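Local coordinates for uncharacterized protein (Bacteroides eggerthii DSM 20697, PDB 4ECO) that is of unknown function but, as a leucine-rich repeat protein, probably binds other proteins, at residues K140-Y145 with K306-Y311; K330-L335 with I353-L358; V150-R155 with K176-I181; E289-D294 with G313-K318. One frame throughout, in Å; residues are numbered along the deposited sequence. Where two conformers were deposited one is given.

Interaction 1 (K140-Y145 with K306-Y311)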
loop_
_atom_site.group_PDB
_atom_site.type_symbol
_atom_site.label_atom_id
_atom_site.label_comp_id
_atom_site.label_asym_id
_atom_site.label_seq_id
_atom_site.Cartn_x
_atom_site.Cartn_y
_atom_site.Cartn_z
ATOM N N LYS A 140 1.313 15.191 -4.439
ATOM C CA LYS A 140 0.018 14.629 -4.052
ATOM C C LYS A 140 -0.439 13.638 -5.102
ATOM O O LYS A 140 -0.740 12.487 -4.782
ATOM C CB LYS A 140 -1.017 15.759 -3.871
ATOM C CG LYS A 140 -2.360 15.344 -3.261
ATOM C CD LYS A 140 -3.250 16.564 -3.049
ATOM C CE LYS A 140 -4.629 16.229 -2.530
ATOM N NZ LYS A 140 -5.584 15.917 -3.618
HETATM N N MSE A 141 -0.427 14.090 -6.359
HETATM C CA MSE A 141 -0.851 13.360 -7.542
HETATM C C MSE A 141 0.046 12.170 -7.791
HETATM O O MSE A 141 -0.485 11.089 -8.036
HETATM C CB MSE A 141 -0.933 14.294 -8.768
HETATM C CG MSE A 141 -2.197 15.185 -8.711
HETATM SE SE MSE A 141 -3.838 14.310 -7.827
HETATM C CE MSE A 141 -3.984 15.521 -6.557
ATOM N N ARG A 142 1.377 12.328 -7.641
ATOM C CA ARG A 142 2.348 11.238 -7.772
ATOM C C ARG A 142 2.022 10.096 -6.795
ATOM O O ARG A 142 2.130 8.927 -7.157
ATOM C CB ARG A 142 3.778 11.758 -7.512
ATOM C CG ARG A 142 4.433 12.441 -8.693
ATOM C CD ARG A 142 5.910 12.646 -8.464
ATOM N NE ARG A 142 6.629 12.777 -9.733
ATOM C CZ ARG A 142 7.913 13.097 -9.848
ATOM N NH1 ARG A 142 8.644 13.339 -8.769
ATOM N NH2 ARG A 142 8.469 13.202 -11.045
HETATM N N MSE A 143 1.583 10.452 -5.574
HETATM C CA MSE A 143 1.226 9.535 -4.481
HETATM C C MSE A 143 -0.173 8.950 -4.612
HETATM O O MSE A 143 -0.565 8.159 -3.748
HETATM C CB MSE A 143 1.301 10.276 -3.127
HETATM C CG MSE A 143 2.691 10.802 -2.772
HETATM SE SE MSE A 143 4.074 9.465 -2.900
HETATM C CE MSE A 143 3.444 8.238 -1.500
ATOM N N HIS A 144 -0.934 9.334 -5.659
ATOM C CA HIS A 144 -2.315 8.868 -5.840
ATOM C C HIS A 144 -2.397 7.347 -5.985
ATOM O O HIS A 144 -3.302 6.768 -5.385
ATOM C CB HIS A 144 -3.026 9.534 -7.035
ATOM C CG HIS A 144 -4.472 9.170 -7.130
ATOM N ND1 HIS A 144 -4.878 7.934 -7.619
ATOM C CD2 HIS A 144 -5.565 9.887 -6.777
ATOM C CE1 HIS A 144 -6.197 7.929 -7.515
ATOM N NE2 HIS A 144 -6.657 9.089 -7.029
ATOM N N TYR A 145 -1.501 6.699 -6.786
ATOM C CA TYR A 145 -1.591 5.252 -6.948
ATOM C C TYR A 145 -1.289 4.582 -5.624
ATOM O O TYR A 145 -1.988 3.636 -5.230
ATOM C CB TYR A 145 -0.662 4.720 -8.055
ATOM C CG TYR A 145 -0.848 3.238 -8.353
ATOM C CD1 TYR A 145 -0.135 2.268 -7.656
ATOM C CD2 TYR A 145 -1.713 2.811 -9.354
ATOM C CE1 TYR A 145 -0.283 0.911 -7.944
ATOM C CE2 TYR A 145 -1.872 1.455 -9.647
ATOM C CZ TYR A 145 -1.162 0.512 -8.935
ATOM O OH TYR A 145 -1.321 -0.811 -9.235
ATOM N N LYS A 306 17.762 8.127 -13.426
ATOM C CA LYS A 306 16.819 9.216 -13.141
ATOM C C LYS A 306 15.539 8.755 -12.433
ATOM O O LYS A 306 14.969 9.555 -11.693
ATOM C CB LYS A 306 16.427 9.969 -14.436
ATOM C CG LYS A 306 17.585 10.647 -15.183
ATOM C CD LYS A 306 18.155 11.857 -14.455
ATOM C CE LYS A 306 19.305 12.488 -15.204
ATOM N NZ LYS A 306 19.890 13.648 -14.462
ATOM N N ILE A 307 15.073 7.510 -12.678
ATOM C CA ILE A 307 13.820 6.957 -12.134
ATOM C C ILE A 307 13.849 7.001 -10.603
ATOM O O ILE A 307 14.856 6.666 -9.982
ATOM C CB ILE A 307 13.583 5.521 -12.683
ATOM C CG1 ILE A 307 13.342 5.580 -14.225
ATOM C CG2 ILE A 307 12.413 4.841 -11.980
ATOM C CD1 ILE A 307 13.504 4.302 -15.018
ATOM N N GLN A 308 12.749 7.461 -10.011
ATOM C CA GLN A 308 12.588 7.642 -8.567
ATOM C C GLN A 308 11.448 6.799 -7.997
ATOM O O GLN A 308 11.500 6.450 -6.816
ATOM C CB GLN A 308 12.329 9.134 -8.247
ATOM C CG GLN A 308 13.552 10.023 -8.474
ATOM C CD GLN A 308 13.332 11.507 -8.275
ATOM O OE1 GLN A 308 12.231 12.037 -8.388
ATOM N NE2 GLN A 308 14.421 12.239 -8.078
ATOM N N ILE A 309 10.393 6.525 -8.813
ATOM C CA ILE A 309 9.193 5.774 -8.399
ATOM C C ILE A 309 8.875 4.706 -9.431
ATOM O O ILE A 309 8.787 5.012 -10.608
ATOM C CB ILE A 309 7.963 6.717 -8.181
ATOM C CG1 ILE A 309 8.324 7.943 -7.302
ATOM C CG2 ILE A 309 6.753 5.947 -7.624
ATOM C CD1 ILE A 309 7.413 9.125 -7.454
ATOM N N ILE A 310 8.669 3.468 -8.977
ATOM C CA ILE A 310 8.283 2.337 -9.819
ATOM C C ILE A 310 7.003 1.693 -9.256
ATOM O O ILE A 310 6.996 1.202 -8.124
ATOM C CB ILE A 310 9.423 1.272 -9.974
ATOM C CG1 ILE A 310 10.706 1.876 -10.597
ATOM C CG2 ILE A 310 8.926 0.077 -10.794
ATOM C CD1 ILE A 310 11.915 0.951 -10.725
ATOM N N TYR A 311 5.929 1.710 -10.043
ATOM C CA TYR A 311 4.695 1.000 -9.720
ATOM C C TYR A 311 4.667 -0.190 -10.672
ATOM O O TYR A 311 4.476 0.017 -11.879
ATOM C CB TYR A 311 3.430 1.896 -9.821
ATOM C CG TYR A 311 3.358 3.060 -8.858
ATOM C CD1 TYR A 311 3.199 2.852 -7.490
ATOM C CD2 TYR A 311 3.373 4.375 -9.319
ATOM C CE1 TYR A 311 3.116 3.922 -6.599
ATOM C CE2 TYR A 311 3.250 5.450 -8.443
ATOM C CZ TYR A 311 3.121 5.220 -7.081
ATOM O OH TYR A 311 2.984 6.276 -6.210
#
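Tyr145 holds its CG anti to the backbone N (chi1 -174°), while Tyr311 holds its own CG anti to the carbonyl carbon; the two rings thus run alongside each other with their chains pointing opposite ways, which sets CB of Tyr145 over the Tyr311 ring. They join an inserted helical pair, 135-142 and 144-149, to strand 309-311 of the leucine-rich repeat solenoid. Ile309 and Tyr311 fall at variable positions of the repeat, consistent with the concave face. CB of Tyr145 is 3.9 Å from the Tyr311 centroid, a CH-pi contact. The rings meet obliquely, with planes 48° apart and Tyr145 CD1 3.4 Å from Tyr311 CD1. On the opposite face of the Tyr311 ring sits CG2 of Ile309, so the ring is packed from both sides. Arg142 extends beside this centre. Its CD reaches Ile309 CD1 at 4.0 Å. Its NH1 stands near Gln308 OE1 without a hydrogen bond, while NE pairs with Asp253 and NH2 bonds Gln276, both outside the contact. The polar end of Tyr311 is anchored too. Its OH donates to the backbone O of Arg142 at 2.9 Å, with the donor tilted 22° from the carbonyl plane.

Interaction 2 (K330-L335 with I353-L358)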
loop_
_atom_site.group_PDB
_atom_site.type_symbol
_atom_site.label_atom_id
_atom_site.label_comp_id
_atom_site.label_asym_id
_atom_site.label_seq_id
_atom_site.Cartn_x
_atom_site.Cartn_y
_atom_site.Cartn_z
ATOM N N LYS A 330 20.320 4.742 -8.838
ATOM C CA LYS A 330 20.734 5.513 -7.657
ATOM C C LYS A 330 19.628 6.410 -7.146
ATOM O O LYS A 330 19.509 6.560 -5.943
ATOM C CB LYS A 330 21.989 6.354 -7.960
ATOM C CG LYS A 330 23.132 5.471 -8.459
ATOM C CD LYS A 330 24.498 6.126 -8.462
ATOM C CE LYS A 330 25.555 5.145 -8.920
ATOM N NZ LYS A 330 25.318 4.683 -10.320
ATOM N N LYS A 331 18.799 6.973 -8.031
ATOM C CA LYS A 331 17.745 7.882 -7.602
ATOM C C LYS A 331 16.456 7.146 -7.151
ATOM O O LYS A 331 15.518 7.836 -6.738
ATOM C CB LYS A 331 17.409 8.888 -8.724
ATOM C CG LYS A 331 18.299 10.120 -8.770
ATOM C CD LYS A 331 17.853 11.085 -9.850
ATOM C CE LYS A 331 17.730 12.496 -9.338
ATOM N NZ LYS A 331 17.229 13.415 -10.391
ATOM N N LEU A 332 16.412 5.777 -7.164
ATOM C CA LEU A 332 15.199 5.030 -6.789
ATOM C C LEU A 332 14.795 5.249 -5.318
ATOM O O LEU A 332 15.617 5.075 -4.422
ATOM C CB LEU A 332 15.351 3.523 -7.055
ATOM C CG LEU A 332 14.114 2.629 -6.802
ATOM C CD1 LEU A 332 12.938 3.006 -7.713
ATOM C CD2 LEU A 332 14.470 1.177 -6.972
ATOM N N GLY A 333 13.525 5.585 -5.092
ATOM C CA GLY A 333 13.004 5.830 -3.752
ATOM C C GLY A 333 11.714 5.112 -3.404
ATOM O O GLY A 333 11.360 4.988 -2.221
HETATM N N MSE A 334 10.980 4.648 -4.424
HETATM C CA MSE A 334 9.708 3.947 -4.198
HETATM C C MSE A 334 9.582 2.750 -5.123
HETATM O O MSE A 334 9.747 2.875 -6.346
HETATM C CB MSE A 334 8.513 4.876 -4.388
HETATM C CG MSE A 334 8.334 5.892 -3.270
HETATM SE SE MSE A 334 6.876 7.148 -3.644
HETATM C CE MSE A 334 5.338 5.857 -3.700
ATOM N N LEU A 335 9.315 1.570 -4.518
ATOM C CA LEU A 335 9.123 0.336 -5.271
ATOM C C LEU A 335 7.976 -0.451 -4.685
ATOM O O LEU A 335 7.934 -0.659 -3.455
ATOM C CB LEU A 335 10.408 -0.504 -5.292
ATOM C CG LEU A 335 10.363 -1.845 -6.013
ATOM C CD1 LEU A 335 10.091 -1.672 -7.536
ATOM C CD2 LEU A 335 11.633 -2.611 -5.760
ATOM N N ILE A 353 21.091 2.819 -2.356
ATOM C CA ILE A 353 19.758 3.151 -2.869
ATOM C C ILE A 353 18.850 3.220 -1.642
ATOM O O ILE A 353 18.720 2.236 -0.919
ATOM C CB ILE A 353 19.305 2.143 -3.973
ATOM C CG1 ILE A 353 20.053 2.445 -5.297
ATOM C CG2 ILE A 353 17.772 2.151 -4.174
ATOM C CD1 ILE A 353 20.275 1.280 -6.184
ATOM N N LYS A 354 18.305 4.412 -1.368
ATOM C CA LYS A 354 17.497 4.696 -0.193
ATOM C C LYS A 354 16.003 4.715 -0.526
ATOM O O LYS A 354 15.535 5.631 -1.199
ATOM C CB LYS A 354 17.922 6.043 0.426
ATOM C CG LYS A 354 19.381 6.120 0.841
ATOM C CD LYS A 354 19.677 5.290 2.079
ATOM C CE LYS A 354 21.144 5.319 2.399
ATOM N NZ LYS A 354 21.473 4.322 3.437
ATOM N N LEU A 355 15.254 3.712 -0.055
ATOM C CA LEU A 355 13.821 3.664 -0.310
ATOM C C LEU A 355 13.012 4.333 0.823
ATOM O O LEU A 355 13.319 4.159 2.005
ATOM C CB LEU A 355 13.329 2.214 -0.522
ATOM C CG LEU A 355 13.913 1.444 -1.715
ATOM C CD1 LEU A 355 13.475 0.014 -1.693
ATOM C CD2 LEU A 355 13.509 2.057 -3.046
ATOM N N ALA A 356 11.978 5.098 0.433
ATOM C CA ALA A 356 10.998 5.749 1.315
ATOM C C ALA A 356 9.731 4.875 1.413
ATOM O O ALA A 356 9.024 4.886 2.419
ATOM C CB ALA A 356 10.655 7.125 0.783
ATOM N N SER A 357 9.475 4.098 0.350
ATOM C CA SER A 357 8.382 3.139 0.236
ATOM C C SER A 357 8.913 1.839 -0.280
ATOM O O SER A 357 9.714 1.845 -1.195
ATOM C CB SER A 357 7.283 3.664 -0.696
ATOM O OG SER A 357 6.429 4.627 -0.096
ATOM N N LEU A 358 8.455 0.734 0.277
ATOM C CA LEU A 358 8.759 -0.615 -0.192
ATOM C C LEU A 358 7.584 -1.510 0.167
ATOM O O LEU A 358 7.137 -1.554 1.305
ATOM C CB LEU A 358 10.092 -1.159 0.338
ATOM C CG LEU A 358 10.535 -2.546 -0.145
ATOM C CD1 LEU A 358 10.825 -2.559 -1.654
ATOM C CD2 LEU A 358 11.732 -3.021 0.644
HETATM O O HOH W 1 18.043 6.105 -3.617
#
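Leu332 and Leu355 cross at the apolar centre, with CG of Leu332 3.8 Å from CD2 of Leu355. CB of Leu332 also meets CG2 of Ile353 at 4.0 Å. On paired positions of the parallel strands, Leu335 and Leu358 share a first torsion (CG anti to the backbone N, chi1 179° and -177°), so their branches run alongside, with CD2 of Leu335 4.2 Å from CD1 of Leu358. Phe349 packs on Leu332 and Leu335 from outside the two segments. Leu332 and Leu335 match Leu355 and Leu358 in the LxxLxL pattern of consecutive leucine-rich repeats, whose parallel strands pair here. The other face of the strands carries Met334 and Ser357. CG of selenomethionine Met334 lies 3.6 Å from CB of Ser357, and both residues touch Gln146 of helix 144-149. The backbone comes next. Gly333 O accepts from Ala356 N at 2.7 Å, and more weakly from Ser357 N. A weak bond also runs from Leu335 N to Ser357 O. At the far edge one water bridges the segments: it donates to Lys330 O and to Leu332 O, and accepts from Lys354 N at 2.8 Å.

Interaction 3 (V150-R155 with K176-I181)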
loop_
_atom_site.group_PDB
_atom_site.type_symbol
_atom_site.label_atom_id
_atom_site.label_comp_id
_atom_site.label_asym_id
_atom_site.label_seq_id
_atom_site.Cartn_x
_atom_site.Cartn_y
_atom_site.Cartn_z
ATOM N N VAL A 150 -1.788 0.785 -2.607
ATOM C CA VAL A 150 -0.606 0.206 -1.955
ATOM C C VAL A 150 -0.582 0.456 -0.421
ATOM O O VAL A 150 -0.323 -0.488 0.350
ATOM C CB VAL A 150 0.705 0.737 -2.621
ATOM C CG1 VAL A 150 1.923 -0.014 -2.127
ATOM C CG2 VAL A 150 0.634 0.674 -4.144
ATOM N N ASP A 151 -0.787 1.708 0.009
ATOM C CA ASP A 151 -0.748 2.066 1.432
ATOM C C ASP A 151 -1.757 1.298 2.243
ATOM O O ASP A 151 -2.907 1.128 1.815
ATOM C CB ASP A 151 -0.996 3.560 1.643
ATOM C CG ASP A 151 0.199 4.432 1.367
ATOM O OD1 ASP A 151 1.348 3.892 1.358
ATOM O OD2 ASP A 151 0.003 5.657 1.201
ATOM N N TYR A 152 -1.285 0.816 3.410
ATOM C CA TYR A 152 -2.033 0.008 4.379
ATOM C C TYR A 152 -1.373 0.121 5.774
ATOM O O TYR A 152 -0.133 0.199 5.850
ATOM C CB TYR A 152 -2.045 -1.450 3.872
ATOM C CG TYR A 152 -2.881 -2.461 4.628
ATOM C CD1 TYR A 152 -4.267 -2.490 4.492
ATOM C CD2 TYR A 152 -2.278 -3.513 5.312
ATOM C CE1 TYR A 152 -5.037 -3.472 5.121
ATOM C CE2 TYR A 152 -3.037 -4.501 5.935
ATOM C CZ TYR A 152 -4.414 -4.483 5.827
ATOM O OH TYR A 152 -5.139 -5.467 6.443
ATOM N N ASP A 153 -2.178 0.111 6.864
ATOM C CA ASP A 153 -1.628 0.131 8.213
ATOM C C ASP A 153 -1.504 -1.329 8.723
ATOM O O ASP A 153 -2.530 -1.971 8.976
ATOM C CB ASP A 153 -2.466 1.000 9.162
ATOM C CG ASP A 153 -1.878 1.247 10.544
ATOM O OD1 ASP A 153 -0.716 0.795 10.804
ATOM O OD2 ASP A 153 -2.560 1.907 11.367
ATOM N N PRO A 154 -0.259 -1.863 8.890
ATOM C CA PRO A 154 -0.114 -3.250 9.368
ATOM C C PRO A 154 -0.714 -3.457 10.771
ATOM O O PRO A 154 -0.964 -4.607 11.130
ATOM C CB PRO A 154 1.403 -3.469 9.357
ATOM C CG PRO A 154 1.931 -2.453 8.367
ATOM C CD PRO A 154 1.060 -1.261 8.586
ATOM N N ARG A 155 -1.009 -2.358 11.541
ATOM C CA ARG A 155 -1.617 -2.480 12.877
ATOM C C ARG A 155 -3.098 -2.944 12.773
ATOM O O ARG A 155 -3.671 -3.390 13.750
ATOM C CB ARG A 155 -1.504 -1.177 13.670
ATOM C CG ARG A 155 -0.070 -0.713 13.831
ATOM C CD ARG A 155 0.029 0.613 14.540
ATOM N NE ARG A 155 -0.830 1.593 13.889
ATOM C CZ ARG A 155 -1.242 2.722 14.448
ATOM N NH1 ARG A 155 -0.879 3.029 15.688
ATOM N NH2 ARG A 155 -2.050 3.540 13.783
ATOM N N LYS A 176 -6.941 3.830 11.588
ATOM C CA LYS A 176 -7.996 4.132 10.624
ATOM C C LYS A 176 -8.516 2.868 9.945
ATOM O O LYS A 176 -7.750 1.921 9.713
ATOM C CB LYS A 176 -7.483 5.092 9.537
ATOM C CG LYS A 176 -7.578 6.572 9.825
ATOM C CD LYS A 176 -7.325 7.339 8.506
ATOM C CE LYS A 176 -7.917 8.744 8.451
ATOM N NZ LYS A 176 -8.142 9.217 7.046
ATOM N N LYS A 177 -9.806 2.885 9.576
ATOM C CA LYS A 177 -10.449 1.832 8.807
ATOM C C LYS A 177 -9.757 1.744 7.452
ATOM O O LYS A 177 -9.355 2.771 6.886
ATOM C CB LYS A 177 -11.958 2.126 8.653
ATOM C CG LYS A 177 -12.773 1.034 7.944
ATOM C CD LYS A 177 -14.237 1.444 7.734
ATOM C CE LYS A 177 -15.016 0.383 6.995
ATOM N NZ LYS A 177 -16.422 0.796 6.784
ATOM N N SER A 178 -9.602 0.515 6.950
ATOM C CA SER A 178 -8.944 0.224 5.686
ATOM C C SER A 178 -9.630 0.942 4.545
ATOM O O SER A 178 -10.868 0.967 4.466
ATOM C CB SER A 178 -8.937 -1.279 5.436
ATOM O OG SER A 178 -8.365 -1.984 6.528
ATOM N N SER A 179 -8.819 1.553 3.685
ATOM C CA SER A 179 -9.275 2.303 2.514
ATOM C C SER A 179 -8.660 1.761 1.207
ATOM O O SER A 179 -9.120 2.135 0.122
ATOM C CB SER A 179 -8.919 3.779 2.681
ATOM O OG SER A 179 -7.581 3.928 3.135
ATOM N N ARG A 180 -7.625 0.890 1.311
ATOM C CA ARG A 180 -6.889 0.357 0.168
ATOM C C ARG A 180 -7.791 -0.517 -0.688
ATOM O O ARG A 180 -8.486 -1.395 -0.167
ATOM C CB ARG A 180 -5.628 -0.420 0.607
ATOM C CG ARG A 180 -4.811 -1.023 -0.535
ATOM C CD ARG A 180 -3.485 -1.635 -0.113
ATOM N NE ARG A 180 -3.643 -2.755 0.808
ATOM C CZ ARG A 180 -3.917 -4.003 0.454
ATOM N NH1 ARG A 180 -4.082 -4.320 -0.830
ATOM N NH2 ARG A 180 -4.050 -4.943 1.379
ATOM N N ILE A 181 -7.775 -0.242 -2.015
ATOM C CA ILE A 181 -8.519 -0.975 -3.027
ATOM C C ILE A 181 -7.674 -2.130 -3.527
ATOM O O ILE A 181 -6.475 -1.974 -3.776
ATOM C CB ILE A 181 -8.958 -0.046 -4.208
ATOM C CG1 ILE A 181 -9.716 1.211 -3.751
ATOM C CG2 ILE A 181 -9.683 -0.784 -5.340
ATOM C CD1 ILE A 181 -10.959 0.999 -2.877
#
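In the conformer of Tyr152 described here, Tyr152 and Arg180 form a tentative, off-centre cation-pi pair between the two surface loops that flank helix 160-168. CZ of Arg180 lies 4.8 Å from the centroid of the Tyr152 ring. NH2 is over one face of the ring, offset toward its rim. The two planes are far from parallel, at 77°, and CG of Tyr152 lies at the edge of the guanidinium. A bend at chi3 (62°) turns Arg180 NE to 3.7 Å from Tyr152 CB. The aliphatic part of Arg180 runs along the backbone of the other loop: CD is 3.4 Å from Val150 O, and CB is 3.4 Å from Asp151 O. Ser178 OG approaches Tyr152 CE1 at 3.9 Å. Within loop 150-155, Asp153 OD1 accepts from the backbone N of Arg155, an Asx turn. NE and NH2 of Arg155 also reach the two oxygens of Asp153, in a salt bridge. A leucine in place of Arg180 has no guanidinium, and the Tyr152 ring would probably be left without its cation and freer to turn. No hydrogen bond crosses between the segments, so the contact probably rests on packing of the Arg180 chain, with a cation-pi contribution in this conformer.

Interaction 4 (E289-D294 with G313-K318)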
loop_
_atom_site.group_PDB
_atom_site.type_symbol
_atom_site.label_atom_id
_atom_site.label_comp_id
_atom_site.label_asym_id
_atom_site.label_seq_id
_atom_site.Cartn_x
_atom_site.Cartn_y
_atom_site.Cartn_z
ATOM N N GLU A 289 9.508 -12.933 -17.600
ATOM C CA GLU A 289 10.827 -12.873 -18.213
ATOM C C GLU A 289 10.974 -11.549 -19.012
ATOM O O GLU A 289 11.943 -10.807 -18.845
ATOM C CB GLU A 289 11.018 -14.118 -19.123
ATOM C CG GLU A 289 10.955 -15.486 -18.432
ATOM C CD GLU A 289 9.672 -15.915 -17.730
ATOM O OE1 GLU A 289 8.581 -15.434 -18.118
ATOM O OE2 GLU A 289 9.764 -16.725 -16.777
ATOM N N GLN A 290 9.975 -11.248 -19.854
ATOM C CA GLN A 290 9.945 -10.068 -20.718
ATOM C C GLN A 290 9.899 -8.757 -19.902
ATOM O O GLN A 290 10.577 -7.789 -20.270
ATOM C CB GLN A 290 8.734 -10.140 -21.681
ATOM C CG GLN A 290 8.684 -9.061 -22.764
ATOM C CD GLN A 290 9.949 -8.982 -23.582
ATOM O OE1 GLN A 290 10.359 -9.932 -24.278
ATOM N NE2 GLN A 290 10.605 -7.848 -23.495
ATOM N N LEU A 291 9.102 -8.722 -18.813
ATOM C CA LEU A 291 8.999 -7.535 -17.970
ATOM C C LEU A 291 10.316 -7.336 -17.206
ATOM O O LEU A 291 10.769 -6.192 -17.102
ATOM C CB LEU A 291 7.800 -7.636 -17.030
ATOM C CG LEU A 291 7.368 -6.339 -16.337
ATOM C CD1 LEU A 291 6.826 -5.335 -17.325
ATOM C CD2 LEU A 291 6.351 -6.607 -15.279
ATOM N N LYS A 292 10.973 -8.440 -16.756
ATOM C CA LYS A 292 12.275 -8.406 -16.073
ATOM C C LYS A 292 13.311 -7.784 -17.009
ATOM O O LYS A 292 14.098 -6.928 -16.593
ATOM C CB LYS A 292 12.701 -9.826 -15.625
ATOM C CG LYS A 292 14.110 -9.946 -14.994
ATOM C CD LYS A 292 14.787 -11.266 -15.361
ATOM C CE LYS A 292 15.864 -11.153 -16.438
ATOM N NZ LYS A 292 17.161 -10.592 -15.924
ATOM N N ASP A 293 13.274 -8.197 -18.287
ATOM C CA ASP A 293 14.151 -7.721 -19.351
ATOM C C ASP A 293 13.886 -6.234 -19.690
ATOM O O ASP A 293 14.851 -5.484 -19.840
ATOM C CB ASP A 293 13.995 -8.608 -20.596
ATOM C CG ASP A 293 14.641 -9.984 -20.447
ATOM O OD1 ASP A 293 15.573 -10.126 -19.607
ATOM O OD2 ASP A 293 14.253 -10.910 -21.204
ATOM N N ASP A 294 12.606 -5.806 -19.751
ATOM C CA ASP A 294 12.245 -4.404 -20.018
ATOM C C ASP A 294 12.694 -3.512 -18.848
ATOM O O ASP A 294 13.258 -2.434 -19.096
ATOM C CB ASP A 294 10.736 -4.235 -20.287
ATOM C CG ASP A 294 10.224 -4.855 -21.579
ATOM O OD1 ASP A 294 10.910 -4.704 -22.637
ATOM O OD2 ASP A 294 9.096 -5.402 -21.565
ATOM N N GLY A 313 3.254 -3.440 -9.652
ATOM C CA GLY A 313 2.350 -4.440 -9.090
ATOM C C GLY A 313 1.396 -5.033 -10.116
ATOM O O GLY A 313 1.275 -4.507 -11.230
ATOM N N TYR A 314 0.693 -6.128 -9.746
ATOM C CA TYR A 314 -0.265 -6.847 -10.606
ATOM C C TYR A 314 0.410 -7.270 -11.948
ATOM O O TYR A 314 -0.106 -7.033 -13.034
ATOM C CB TYR A 314 -1.535 -6.025 -10.861
ATOM C CG TYR A 314 -2.357 -5.743 -9.622
ATOM C CD1 TYR A 314 -3.324 -6.644 -9.183
ATOM C CD2 TYR A 314 -2.216 -4.545 -8.924
ATOM C CE1 TYR A 314 -4.101 -6.379 -8.054
ATOM C CE2 TYR A 314 -2.975 -4.282 -7.783
ATOM C CZ TYR A 314 -3.931 -5.194 -7.367
ATOM O OH TYR A 314 -4.713 -4.933 -6.277
ATOM N N ASN A 315 1.560 -7.915 -11.844
ATOM C CA ASN A 315 2.305 -8.338 -13.005
ATOM C C ASN A 315 2.756 -9.788 -12.817
ATOM O O ASN A 315 2.306 -10.440 -11.867
ATOM C CB ASN A 315 3.477 -7.377 -13.259
ATOM C CG ASN A 315 3.078 -6.150 -14.040
ATOM O OD1 ASN A 315 2.473 -6.233 -15.122
ATOM N ND2 ASN A 315 3.487 -4.986 -13.563
ATOM N N ASN A 316 3.600 -10.310 -13.736
ATOM C CA ASN A 316 4.011 -11.700 -13.690
ATOM C C ASN A 316 5.497 -11.911 -13.342
ATOM O O ASN A 316 5.993 -13.036 -13.539
ATOM C CB ASN A 316 3.727 -12.336 -15.043
ATOM C CG ASN A 316 2.289 -12.282 -15.477
ATOM O OD1 ASN A 316 1.344 -12.683 -14.763
ATOM N ND2 ASN A 316 2.098 -11.801 -16.684
ATOM N N LEU A 317 6.201 -10.881 -12.804
ATOM C CA LEU A 317 7.627 -10.970 -12.458
ATOM C C LEU A 317 7.958 -12.171 -11.584
ATOM O O LEU A 317 7.314 -12.346 -10.552
ATOM C CB LEU A 317 8.103 -9.718 -11.713
ATOM C CG LEU A 317 8.156 -8.407 -12.452
ATOM C CD1 LEU A 317 8.316 -7.248 -11.454
ATOM C CD2 LEU A 317 9.269 -8.416 -13.491
ATOM N N LYS A 318 8.951 -12.991 -11.980
ATOM C CA LYS A 318 9.390 -14.128 -11.157
ATOM C C LYS A 318 10.629 -13.726 -10.360
ATOM O O LYS A 318 10.915 -14.328 -9.337
ATOM C CB LYS A 318 9.643 -15.396 -11.993
ATOM C CG LYS A 318 8.369 -16.178 -12.287
ATOM C CD LYS A 318 8.645 -17.245 -13.313
ATOM C CE LYS A 318 7.384 -17.765 -13.954
ATOM N NZ LYS A 318 7.670 -18.408 -15.273
#
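In the conformer of Glu289 described here, Lys318 NZ donates to Glu289 OE2 at 3.1 Å and uses the syn lone pair of that oxygen, forming a salt bridge. The Lys318 chain is straight and meets the bent Glu289 at a slant. The bend of Glu289 at chi2 (62°) brings its carboxylate within bonding distance of Lys318 NZ. With an alanine in place of Lys318, the Glu289 carboxylate would probably lack this mate and be freer to turn. Below the bridge the contact is apolar. CD2 of Leu291 meets CG of Leu317 at 3.8 Å, and the two leucines lie roughly perpendicular. The same CD2 lies beside the Asn315 amide, 3.5 Å from its CG. CD2 of Leu317 reaches the backbone N of Lys292 at 3.7 Å. The amide of Asn315 does not depend on this contact for its hydrogen bonds. Its ND2 donates to the backbone O of Ile312 and of Val280, as the conserved asparagine of a leucine-rich repeat does in the turn after its strand. Asn315 and Leu317 fit the NxL end of that repeat pattern. Leu317 N in turn bonds Asn340 OD1, the equivalent asparagine of the next repeat. Helix 288-300 thus packs through Leu291 onto the loop between strand 309-311 and helix 323-326, and Leu291 also touches Ile312.

Interactions 1 and 2 lie on the neighbouring parallel strands 309-311 and 334-336, and their centres are 11 Å apart. Gln308 O to Gly333 N, at 2.8 Å, is a probable hydrogen bond between them. Tyr311 OH also packs on Met334 CE at 3.5 Å. Tyr145 connects interaction 1 to two others: its CE1 touches Val150 CG2 of interaction 3 at 3.9 Å, and its OH lies 3.9 Å from Tyr314 CD2 of interaction 4. Interaction 3 is nested in the chain loop that interaction 1 closes. Interactions 2 and 4 do not touch; their nearest atoms are about 7 Å apart. The sodium ligands Glu117 and Ser192 belong to none of the four.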